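Local coordinates for mRNA export factor (Human herpesvirus 1, PDB 4YXP), which regulates viral gene expression, inhibits host splicing and mediates nuclear export of intronless viral mRNAs, its folded C-terminal domain forming an intertwined dimer, at residues P83-F89 against W125-C129. Residues are numbered along the deposited sequence; the frame is centred on the assembly and turned at random.
Sequences PSLYRTF and WCKMC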
# COMPACT_ATOMS: atom_id res chain seq x y z
N PRO B 83 -28.11 -8.88 8.56
CA PRO B 83 -28.20 -9.35 9.94
C PRO B 83 -27.75 -10.80 10.14
O PRO B 83 -27.17 -11.12 11.18
CB PRO B 83 -29.69 -9.19 10.26
CG PRO B 83 -30.11 -8.04 9.41
CD PRO B 83 -29.34 -8.20 8.13
N SER B 84 -27.98 -11.65 9.15
CA SER B 84 -27.59 -13.06 9.23
C SER B 84 -26.07 -13.20 9.32
O SER B 84 -25.55 -13.92 10.17
CB SER B 84 -28.11 -13.83 8.02
OG SER B 84 -27.63 -15.16 8.01
N LEU B 85 -25.36 -12.52 8.43
CA LEU B 85 -23.90 -12.59 8.41
C LEU B 85 -23.35 -11.99 9.71
O LEU B 85 -22.40 -12.52 10.29
CB LEU B 85 -23.34 -11.85 7.19
CG LEU B 85 -21.82 -11.87 7.02
CD1 LEU B 85 -21.32 -13.29 6.79
CD2 LEU B 85 -21.39 -10.96 5.87
N TYR B 86 -23.97 -10.90 10.14
CA TYR B 86 -23.60 -10.21 11.37
C TYR B 86 -23.66 -11.20 12.53
O TYR B 86 -22.75 -11.27 13.35
CB TYR B 86 -24.54 -9.03 11.61
CG TYR B 86 -24.26 -8.20 12.85
CD1 TYR B 86 -24.57 -8.68 14.12
CD2 TYR B 86 -23.74 -6.92 12.75
CE1 TYR B 86 -24.33 -7.92 15.25
CE2 TYR B 86 -23.50 -6.15 13.87
CZ TYR B 86 -23.79 -6.65 15.12
OH TYR B 86 -23.56 -5.89 16.24
N ARG B 87 -24.76 -11.95 12.58
CA ARG B 87 -24.99 -12.93 13.64
C ARG B 87 -23.93 -14.03 13.61
O ARG B 87 -23.46 -14.48 14.65
CB ARG B 87 -26.40 -13.52 13.47
CG ARG B 87 -27.01 -14.07 14.74
CD ARG B 87 -28.54 -14.05 14.68
NE ARG B 87 -29.08 -14.90 13.62
CZ ARG B 87 -29.73 -14.47 12.54
NH1 ARG B 87 -29.94 -13.18 12.32
NH2 ARG B 87 -30.18 -15.36 11.66
N THR B 88 -23.54 -14.44 12.41
CA THR B 88 -22.50 -15.45 12.24
C THR B 88 -21.14 -14.95 12.74
O THR B 88 -20.41 -15.67 13.43
CB THR B 88 -22.40 -15.88 10.75
OG1 THR B 88 -23.61 -16.54 10.37
CG2 THR B 88 -21.22 -16.82 10.51
N PHE B 89 -20.79 -13.71 12.38
CA PHE B 89 -19.56 -13.10 12.89
C PHE B 89 -19.54 -13.07 14.42
O PHE B 89 -18.59 -13.54 15.04
CB PHE B 89 -19.41 -11.66 12.38
CG PHE B 89 -19.04 -11.54 10.92
CD1 PHE B 89 -18.45 -12.59 10.24
CD2 PHE B 89 -19.28 -10.36 10.24
CE1 PHE B 89 -18.11 -12.46 8.91
CE2 PHE B 89 -18.95 -10.23 8.91
CZ PHE B 89 -18.36 -11.28 8.24
N TRP B 125 -21.62 -1.81 4.77
CA TRP B 125 -21.82 -2.68 5.93
C TRP B 125 -22.20 -1.85 7.15
O TRP B 125 -23.14 -2.19 7.88
CB TRP B 125 -20.55 -3.50 6.21
CG TRP B 125 -20.65 -4.43 7.39
CD1 TRP B 125 -20.06 -4.28 8.61
CD2 TRP B 125 -21.37 -5.67 7.44
NE1 TRP B 125 -20.37 -5.34 9.42
CE2 TRP B 125 -21.18 -6.21 8.73
CE3 TRP B 125 -22.17 -6.38 6.53
CZ2 TRP B 125 -21.75 -7.42 9.13
CZ3 TRP B 125 -22.73 -7.58 6.93
CH2 TRP B 125 -22.52 -8.08 8.22
N CYS B 126 -21.48 -0.76 7.37
CA CYS B 126 -21.79 0.16 8.46
C CYS B 126 -23.19 0.74 8.29
O CYS B 126 -23.93 0.88 9.27
CB CYS B 126 -20.77 1.29 8.54
SG CYS B 126 -19.16 0.77 9.19
N LYS B 127 -23.56 1.08 7.06
CA LYS B 127 -24.86 1.69 6.81
C LYS B 127 -25.97 0.68 7.08
O LYS B 127 -27.05 1.04 7.54
CB LYS B 127 -24.96 2.22 5.38
CG LYS B 127 -26.20 3.08 5.18
CD LYS B 127 -26.35 3.63 3.77
CE LYS B 127 -27.64 4.43 3.64
NZ LYS B 127 -27.80 5.07 2.32
N MET B 128 -25.69 -0.59 6.79
CA MET B 128 -26.66 -1.65 7.04
C MET B 128 -26.86 -1.84 8.54
O MET B 128 -27.99 -2.00 9.01
CB MET B 128 -26.20 -2.95 6.38
CG MET B 128 -27.12 -4.15 6.62
SD MET B 128 -26.83 -4.99 8.20
CE MET B 128 -25.16 -5.59 7.99
N CYS B 129 -25.76 -1.82 9.30
CA CYS B 129 -25.83 -1.96 10.75
C CYS B 129 -26.66 -0.84 11.36
O CYS B 129 -27.51 -1.06 12.22
CB CYS B 129 -24.43 -1.97 11.38
SG CYS B 129 -23.45 -3.46 11.06
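W125 sets its six-membered ring against the side of helix 75-91, between L85, Y86 and F89. With CG anti to the backbone N (chi1 180°), the indole reaches from its own helix toward helix 75-91. The segment axes approach to 11.3 Å at the closest and run nearly perpendicular, at 97°. W125 CH2 meets the backbone N of Y86 edge-on at 3.7 Å, while L85 CD2 lies 3.8 Å from W125 CZ3.

F89 slants against the indole, its CE2 4.0 Å from W125 CZ2 and the planes inclined at 61°. Y86 crosses W125 at about a right angle and offers its ring edge to a sulfur: C129 SG sits near the ring plane, 3.9 Å from Y86 CD2. A second sulfur, M128 SD, packs on P83 CD at 4.1 Å.

Y268 of the second subunit meets F89 edge-to-face, and F269 of that subunit packs on W125, extending this helix junction into the dimer interface. No hydrogen bond joins the two segments; W125 NE1 and Y86 OH are hydrogen-bonded to D140 OD2 and P135 O. Cohesion between the two segments therefore rests on apolar and sulfur-aromatic packing, while the indole NE1 and the tyrosine hydroxyl find partners outside them.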